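Local coordinates for putative transcriptional regulator protein (Vibrio parahaemolyticus, PDB 3ER6) that is of unknown function but is probably a DNA-binding transcriptional regulator of the AraC type, seen here as its DJ-1/PfpI-like domain without the DNA-binding part, at residues A[8-13]-A[73-78]; A[116-121]-A[130-135]. The protein carries 1 engineered substitution. All blocks are in the same frame, centred on the assembly; numbering follows the deposited sequence.

In the fold
Both contacts belong to the DJ-1/PfpI-like domain, an alpha/beta sandwich around a mixed sheet, and lie on opposite sides of the chain's centre. Contact 1 comes first along the chain and is complete before contact 2 opens. It joins strand 9-14 to strand 77-80 inside the sheet. Contact 2 involves helix 117-124, which follows the next sheet strand, 110-114. Their centres are 21 Å apart and their nearest atoms about 7 Å apart, without touching. The first therefore builds the sheet itself, while the second packs helix 117-124 against the chain just after strand 131-132, which belongs to a separate two-stranded sheet with 150-151.

Contact 1: A[8-13]-A[73-78]; sequences NLRVVA and DFTNIL
Arg10 and Asn76 meet where two parallel strands begin to pair, and polar bonds dominate the meeting. The Asn76 side chain stands in for a backbone carbonyl: its OD1 accepts Arg10 N at 2.8 Å, with an N-H...O angle of 162°. Its CG sits beside the backbone N and anti to the carbonyl carbon (chi1 -61°), which directs the amide at the facing strand. Arg10 O gathers several donors: Ile77 N at 3.2 Å, a weak bond from Asn76 N, and possibly Thr75 OG1 at 2.9 Å. That hydroxyl also stands 2.8 Å from Ile77 O, so its single proton has two possible acceptors. Regular pairing begins with Val12 N giving to Ile77 O at 3.0 Å. The Arg10 chain bends at chi3, and NH1 reaches Phe74 O at 3.0 Å; the oxygen lies in the guanidinium plane, but the nitrogen stands above the carbonyl plane.

Apolar contacts alternate between the two faces. Val11 CG2 lies alongside Ile77 CD1 at 3.8 Å on the face covered by helix 173-184, whereas Val12 CG1 and Leu78 CD1 meet at 4.2 Å under helix 95-106. Branched aliphatic residues suit such a sandwiched strand pair. The chemistry implies a division of labour: side-chain amide, hydroxyl and guanidinium groups supply the polar bonds where the strands first meet, and backbone bonds with apolar side chains take over further in.

Contact 2: A[116-121]-A[130-135]; sequences TGIFVV and NKAVMH
Met134 touches Ile118 and Phe119 with its terminal methyl, beside the sharp turn from strand 110-114 into helix 117-124. This turn probably corresponds to the nucleophile elbow of the DJ-1/PfpI family, here with Asp115 at the turn. CE approaches Phe119 CE1 at 3.5 Å, obliquely to the ring. The sulfur makes the Met-aromatic contact: it sits at the ring edge, in its plane, with SD 5.2 Å from the centroid of the Phe119 ring. Met134 CE also touches Ile118 CB at 3.7 Å, the two side chains running past each other in opposite directions. An unbranched, flexible thioether suits this slot: CG leaves anti to the backbone N (chi1 179°), then bends at chi2 (50°) and chi3 (52°) curl the methyl back so that it touches both Ile118 CB and Phe119 CE1. The same sulfur lies 3.7 Å above the plane of the His135 ring, over its centre, so SD is set between one ring's edge and another's face.

Ile118 spreads along the neighbouring residues. Its CG2 meets Ala132 CB loosely, at 4.4 Å, a small apolar alanine fitting among Ile118, Phe142 and Leu165. Its CD1 touches Val133 CG2 at 4.1 Å.

Further out, Phe142 of helix 136-145 packs edge-to-face with the Phe119 ring and also touches Ile118, while Leu165 of strand 163-166 lies against Ile118 and Val133. In the turn between strand 110-114 and helix 117-124, Thr116 OG1 is hydrogen-bonded to Ile83 N, Gly84 O and Ser82 OG. His135 NE2 is bonded to Asp115 OD1, and His135 also packs on Thr198 of the second subunit.

One polar atom is left without a partner within this apolar packing: Val133 O, facing the methyl Ile118 CD1 at 3.6 Å.

Contact 1: A[8-13]-A[73-78]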
ATOM      1  N   ASN A   8       6.870 -19.747  15.928  1.00 47.03           N
ATOM      2  CA  ASN A   8       7.152 -18.338  15.640  1.00 46.26           C
ATOM      3  C   ASN A   8       7.552 -18.192  14.175  1.00 43.37           C
ATOM      4  O   ASN A   8       8.052 -19.152  13.577  1.00 42.83           O
ATOM      5  CB  ASN A   8       8.215 -17.752  16.583  1.00 47.48           C
ATOM      6  CG  ASN A   8       7.594 -16.972  17.770  1.00 52.28           C
ATOM      7  OD1 ASN A   8       7.146 -17.580  18.745  1.00 54.41           O
ATOM      8  ND2 ASN A   8       7.592 -15.609  17.689  1.00 54.41           N
ATOM      9  N   LEU A   9       7.230 -17.042  13.578  1.00 39.56           N
ATOM     10  CA  LEU A   9       7.576 -16.756  12.183  1.00 37.38           C
ATOM     11  C   LEU A   9       8.022 -15.320  12.167  1.00 35.57           C
ATOM     12  O   LEU A   9       7.443 -14.463  12.839  1.00 35.02           O
ATOM     13  CB  LEU A   9       6.369 -16.905  11.262  1.00 38.63           C
ATOM     14  CG  LEU A   9       5.857 -18.327  11.067  1.00 40.95           C
ATOM     15  CD1 LEU A   9       4.623 -18.284  10.146  1.00 46.68           C
ATOM     16  CD2 LEU A   9       6.961 -19.224  10.504  1.00 44.10           C
ATOM     17  N   ARG A  10       9.075 -15.064  11.431  1.00 33.63           N
ATOM     18  CA  ARG A  10       9.618 -13.724  11.329  1.00 32.04           C
ATOM     19  C   ARG A  10       9.589 -13.219   9.897  1.00 30.75           C
ATOM     20  O   ARG A  10      10.042 -13.920   8.985  1.00 28.66           O
ATOM     21  CB  ARG A  10      11.068 -13.713  11.795  1.00 31.02           C
ATOM     22  CG  ARG A  10      11.709 -12.327  11.611  1.00 31.36           C
ATOM     23  CD  ARG A  10      13.177 -12.366  12.108  1.00 34.57           C
ATOM     24  NE  ARG A  10      13.209 -12.449  13.580  1.00 32.93           N
ATOM     25  CZ  ARG A  10      14.225 -12.961  14.295  1.00 37.55           C
ATOM     26  NH1 ARG A  10      15.306 -13.435  13.670  1.00 34.89           N
ATOM     27  NH2 ARG A  10      14.165 -12.986  15.647  1.00 37.50           N
ATOM     28  N   VAL A  11       9.075 -12.003   9.712  1.00 28.73           N
ATOM     29  CA  VAL A  11       9.194 -11.344   8.411  1.00 27.99           C
ATOM     30  C   VAL A  11      10.062 -10.106   8.581  1.00 27.01           C
ATOM     31  O   VAL A  11       9.818  -9.313   9.505  1.00 28.19           O
ATOM     32  CB  VAL A  11       7.807 -10.907   7.855  1.00 28.23           C
ATOM     33  CG1 VAL A  11       7.994 -10.201   6.461  1.00 24.29           C
ATOM     34  CG2 VAL A  11       6.832 -12.160   7.757  1.00 28.66           C
ATOM     35  N   VAL A  12      11.103  -9.979   7.773  1.00 26.06           N
ATOM     36  CA  VAL A  12      11.866  -8.708   7.747  1.00 26.89           C
ATOM     37  C   VAL A  12      11.538  -8.047   6.385  1.00 27.12           C
ATOM     38  O   VAL A  12      11.544  -8.720   5.319  1.00 27.00           O
ATOM     39  CB  VAL A  12      13.400  -8.941   7.924  1.00 27.54           C
ATOM     40  CG1 VAL A  12      14.161  -7.603   7.821  1.00 25.09           C
ATOM     41  CG2 VAL A  12      13.683  -9.663   9.311  1.00 25.96           C
ATOM     42  N   ALA A  13      11.156  -6.776   6.424  1.00 26.81           N
ATOM     43  CA  ALA A  13      10.793  -6.059   5.196  1.00 26.70           C
ATOM     44  C   ALA A  13      11.739  -4.881   4.990  1.00 27.93           C
ATOM     45  O   ALA A  13      11.701  -3.881   5.716  1.00 28.50           O
ATOM     46  CB  ALA A  13       9.325  -5.555   5.305  1.00 28.03           C
ATOM     47  N   ASP A  73      20.105 -12.287  11.718  1.00 39.28           N
ATOM     48  CA  ASP A  73      20.906 -13.344  11.077  1.00 40.07           C
ATOM     49  C   ASP A  73      20.052 -14.352  10.390  1.00 39.25           C
ATOM     50  O   ASP A  73      20.529 -15.045   9.490  1.00 39.01           O
ATOM     51  CB  ASP A  73      21.702 -14.136  12.115  1.00 41.83           C
ATOM     52  CG  ASP A  73      22.898 -13.404  12.591  1.00 46.10           C
ATOM     53  OD1 ASP A  73      23.380 -12.486  11.846  1.00 49.48           O
ATOM     54  OD2 ASP A  73      23.355 -13.759  13.717  1.00 53.71           O
ATOM     55  N   PHE A  74      18.799 -14.450  10.841  1.00 38.56           N
ATOM     56  CA  PHE A  74      17.814 -15.429  10.339  1.00 39.39           C
ATOM     57  C   PHE A  74      16.477 -14.729  10.093  1.00 37.55           C
ATOM     58  O   PHE A  74      16.146 -13.797  10.799  1.00 37.71           O
ATOM     59  CB  PHE A  74      17.616 -16.565  11.386  1.00 40.67           C
ATOM     60  CG  PHE A  74      16.272 -17.289  11.290  1.00 44.34           C
ATOM     61  CD1 PHE A  74      16.150 -18.484  10.576  1.00 46.17           C
ATOM     62  CD2 PHE A  74      15.134 -16.759  11.903  1.00 46.86           C
ATOM     63  CE1 PHE A  74      14.919 -19.137  10.455  1.00 46.71           C
ATOM     64  CE2 PHE A  74      13.917 -17.402  11.815  1.00 49.28           C
ATOM     65  CZ  PHE A  74      13.803 -18.607  11.090  1.00 47.33           C
ATOM     66  N   THR A  75      15.717 -15.180   9.105  1.00 35.36           N
ATOM     67  CA  THR A  75      14.288 -14.798   8.991  1.00 33.33           C
ATOM     68  C   THR A  75      13.607 -15.843   8.099  1.00 32.35           C
ATOM     69  O   THR A  75      14.251 -16.430   7.244  1.00 32.58           O
ATOM     70  CB  THR A  75      14.103 -13.360   8.354  1.00 32.90           C
ATOM     71  OG1 THR A  75      12.720 -12.953   8.414  1.00 29.89           O
ATOM     72  CG2 THR A  75      14.610 -13.302   6.851  1.00 32.42           C
ATOM     73  N   ASN A  76      12.310 -16.055   8.283  1.00 31.40           N
ATOM     74  CA  ASN A  76      11.569 -16.998   7.465  1.00 30.67           C
ATOM     75  C   ASN A  76      11.337 -16.362   6.109  1.00 30.61           C
ATOM     76  O   ASN A  76      11.479 -17.027   5.073  1.00 30.14           O
ATOM     77  CB  ASN A  76      10.234 -17.352   8.123  1.00 28.59           C
ATOM     78  CG  ASN A  76      10.418 -18.006   9.486  1.00 32.45           C
ATOM     79  OD1 ASN A  76      10.338 -17.353  10.532  1.00 33.44           O
ATOM     80  ND2 ASN A  76      10.668 -19.312   9.472  1.00 33.56           N
ATOM     81  N   ILE A  77      10.909 -15.084   6.144  1.00 30.55           N
ATOM     82  CA  ILE A  77      10.632 -14.318   4.905  1.00 29.00           C
ATOM     83  C   ILE A  77      11.408 -12.996   4.928  1.00 29.09           C
ATOM     84  O   ILE A  77      11.476 -12.335   5.974  1.00 28.36           O
ATOM     85  CB  ILE A  77       9.149 -13.975   4.771  1.00 28.63           C
ATOM     86  CG1 ILE A  77       8.287 -15.263   4.760  1.00 29.15           C
ATOM     87  CG2 ILE A  77       8.909 -13.158   3.510  1.00 28.74           C
ATOM     88  CD1 ILE A  77       6.780 -14.945   5.195  1.00 32.33           C
ATOM     89  N   LEU A  78      12.008 -12.642   3.778  1.00 29.29           N
ATOM     90  CA  LEU A  78      12.560 -11.303   3.579  1.00 29.43           C
ATOM     91  C   LEU A  78      11.774 -10.663   2.444  1.00 29.11           C
ATOM     92  O   LEU A  78      11.698 -11.251   1.368  1.00 30.32           O
ATOM     93  CB  LEU A  78      14.075 -11.330   3.267  1.00 28.54           C
ATOM     94  CG  LEU A  78      14.709  -9.990   2.796  1.00 30.57           C
ATOM     95  CD1 LEU A  78      14.846  -8.933   3.931  1.00 25.65           C
ATOM     96  CD2 LEU A  78      16.093 -10.147   2.091  1.00 30.41           C
TER
HETATM   97  O   HOH W   1      18.495 -13.219  13.915  1.00 47.70           O

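Contact 2: A[116-121]-A[130-135]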
ATOM      1  N   THR A 116      10.273  -2.662  -8.254  1.00 28.02           N
ATOM      2  CA  THR A 116      11.718  -2.652  -8.651  1.00 29.29           C
ATOM      3  C   THR A 116      12.688  -3.381  -7.663  1.00 29.10           C
ATOM      4  O   THR A 116      13.859  -3.564  -7.959  1.00 30.91           O
ATOM      5  CB  THR A 116      12.231  -1.245  -9.008  1.00 29.91           C
ATOM      6  OG1 THR A 116      12.061  -0.349  -7.912  1.00 30.30           O
ATOM      7  CG2 THR A 116      11.471  -0.700 -10.220  1.00 30.32           C
ATOM      8  N   GLY A 117      12.200  -3.784  -6.500  1.00 28.01           N
ATOM      9  CA  GLY A 117      12.921  -4.794  -5.661  1.00 27.22           C
ATOM     10  C   GLY A 117      13.327  -5.990  -6.519  1.00 29.33           C
ATOM     11  O   GLY A 117      14.331  -6.697  -6.208  1.00 28.62           O
ATOM     12  N   ILE A 118      12.585  -6.239  -7.597  1.00 27.57           N
ATOM     13  CA  ILE A 118      12.979  -7.328  -8.524  1.00 28.78           C
ATOM     14  C   ILE A 118      14.398  -7.104  -9.140  1.00 28.29           C
ATOM     15  O   ILE A 118      15.164  -8.070  -9.315  1.00 28.32           O
ATOM     16  CB  ILE A 118      11.885  -7.646  -9.605  1.00 28.01           C
ATOM     17  CG1 ILE A 118      10.626  -8.178  -8.919  1.00 30.27           C
ATOM     18  CG2 ILE A 118      12.443  -8.693 -10.674  1.00 27.78           C
ATOM     19  CD1 ILE A 118       9.373  -8.037  -9.723  1.00 30.10           C
ATOM     20  N   PHE A 119      14.760  -5.848  -9.387  1.00 27.61           N
ATOM     21  CA  PHE A 119      16.070  -5.516  -9.933  1.00 27.59           C
ATOM     22  C   PHE A 119      17.152  -5.926  -8.908  1.00 27.81           C
ATOM     23  O   PHE A 119      18.270  -6.307  -9.304  1.00 28.26           O
ATOM     24  CB  PHE A 119      16.203  -4.005 -10.226  1.00 27.44           C
ATOM     25  CG  PHE A 119      15.516  -3.559 -11.492  1.00 32.74           C
ATOM     26  CD1 PHE A 119      14.119  -3.583 -11.603  1.00 32.14           C
ATOM     27  CD2 PHE A 119      16.275  -3.098 -12.584  1.00 34.74           C
ATOM     28  CE1 PHE A 119      13.497  -3.158 -12.774  1.00 33.35           C
ATOM     29  CE2 PHE A 119      15.643  -2.696 -13.757  1.00 32.42           C
ATOM     30  CZ  PHE A 119      14.260  -2.713 -13.841  1.00 34.15           C
ATOM     31  N   VAL A 120      16.855  -5.795  -7.610  1.00 27.27           N
ATOM     32  CA  VAL A 120      17.791  -6.205  -6.555  1.00 28.46           C
ATOM     33  C   VAL A 120      18.046  -7.727  -6.577  1.00 30.34           C
ATOM     34  O   VAL A 120      19.214  -8.202  -6.569  1.00 31.08           O
ATOM     35  CB  VAL A 120      17.291  -5.786  -5.138  1.00 28.79           C
ATOM     36  CG1 VAL A 120      18.310  -6.200  -4.067  1.00 27.27           C
ATOM     37  CG2 VAL A 120      17.027  -4.255  -5.079  1.00 26.67           C
ATOM     38  N   VAL A 121      16.972  -8.512  -6.632  1.00 31.34           N
ATOM     39  CA  VAL A 121      17.185  -9.978  -6.686  1.00 32.67           C
ATOM     40  C   VAL A 121      17.867 -10.381  -8.051  1.00 32.49           C
ATOM     41  O   VAL A 121      18.685 -11.300  -8.072  1.00 32.12           O
ATOM     42  CB  VAL A 121      15.883 -10.805  -6.436  1.00 33.84           C
ATOM     43  CG1 VAL A 121      15.321 -10.488  -5.070  1.00 34.21           C
ATOM     44  CG2 VAL A 121      14.872 -10.520  -7.496  1.00 37.39           C
ATOM     45  N   ASN A 130      16.964 -17.906 -14.087  1.00 36.91           N
ATOM     46  CA  ASN A 130      17.100 -16.708 -14.880  1.00 37.33           C
ATOM     47  C   ASN A 130      15.830 -16.338 -15.665  1.00 36.40           C
ATOM     48  O   ASN A 130      15.929 -15.880 -16.799  1.00 35.97           O
ATOM     49  CB  ASN A 130      18.299 -16.784 -15.850  1.00 37.57           C
ATOM     50  CG  ASN A 130      19.619 -16.333 -15.183  1.00 40.30           C
ATOM     51  OD1 ASN A 130      20.660 -16.219 -15.842  1.00 41.46           O
ATOM     52  ND2 ASN A 130      19.584 -16.119 -13.863  1.00 35.39           N
ATOM     53  N   LYS A 131      14.661 -16.442 -15.032  1.00 35.53           N
ATOM     54  CA  LYS A 131      13.454 -15.827 -15.601  1.00 35.26           C
ATOM     55  C   LYS A 131      12.790 -14.865 -14.611  1.00 34.47           C
ATOM     56  O   LYS A 131      12.791 -15.115 -13.414  1.00 34.53           O
ATOM     57  CB  LYS A 131      12.434 -16.897 -16.033  1.00 36.57           C
ATOM     58  CG  LYS A 131      13.040 -17.911 -16.995  1.00 37.63           C
ATOM     59  CD  LYS A 131      12.084 -19.048 -17.302  1.00 45.57           C
ATOM     60  CE  LYS A 131      12.509 -19.723 -18.625  1.00 49.91           C
ATOM     61  NZ  LYS A 131      11.350 -20.345 -19.342  1.00 56.05           N
ATOM     62  N   ALA A 132      12.202 -13.782 -15.096  1.00 34.00           N
ATOM     63  CA  ALA A 132      11.640 -12.810 -14.151  1.00 34.16           C
ATOM     64  C   ALA A 132      10.402 -12.200 -14.738  1.00 34.44           C
ATOM     65  O   ALA A 132      10.015 -12.505 -15.865  1.00 35.00           O
ATOM     66  CB  ALA A 132      12.659 -11.684 -13.857  1.00 35.32           C
ATOM     67  N   VAL A 133       9.837 -11.277 -13.979  1.00 33.99           N
ATOM     68  CA  VAL A 133       8.689 -10.480 -14.440  1.00 33.04           C
ATOM     69  C   VAL A 133       8.973  -8.990 -14.169  1.00 32.45           C
ATOM     70  O   VAL A 133       9.658  -8.655 -13.218  1.00 32.82           O
ATOM     71  CB  VAL A 133       7.394 -10.939 -13.688  1.00 32.34           C
ATOM     72  CG1 VAL A 133       7.050 -12.395 -14.057  1.00 30.64           C
ATOM     73  CG2 VAL A 133       7.549 -10.781 -12.130  1.00 28.35           C
ATOM     74  N   MET A 134       8.458  -8.081 -14.993  1.00 31.92           N
ATOM     75  CA  MET A 134       8.536  -6.676 -14.605  1.00 32.13           C
ATOM     76  C   MET A 134       7.351  -5.989 -15.228  1.00 33.83           C
ATOM     77  O   MET A 134       6.863  -6.474 -16.277  1.00 34.81           O
ATOM     78  CB  MET A 134       9.864  -6.042 -15.047  1.00 31.54           C
ATOM     79  CG  MET A 134      10.052  -4.542 -14.701  1.00 31.01           C
ATOM     80  SD  MET A 134       9.717  -3.987 -12.956  1.00 20.77           S
ATOM     81  CE  MET A 134      10.703  -5.135 -12.093  1.00 26.17           C
ATOM     82  N   HIS A 135       6.863  -4.902 -14.624  1.00 33.86           N
ATOM     83  CA  HIS A 135       5.743  -4.193 -15.215  1.00 35.20           C
ATOM     84  C   HIS A 135       6.248  -3.351 -16.408  1.00 35.48           C
ATOM     85  O   HIS A 135       7.476  -3.156 -16.601  1.00 34.65           O
ATOM     86  CB  HIS A 135       4.996  -3.333 -14.165  1.00 35.35           C
ATOM     87  CG  HIS A 135       5.895  -2.490 -13.321  1.00 33.97           C
ATOM     88  ND1 HIS A 135       6.664  -1.478 -13.839  1.00 32.43           N
ATOM     89  CD2 HIS A 135       6.184  -2.544 -11.989  1.00 30.59           C
ATOM     90  CE1 HIS A 135       7.371  -0.925 -12.864  1.00 34.45           C
ATOM     91  NE2 HIS A 135       7.101  -1.557 -11.736  1.00 30.16           N
TER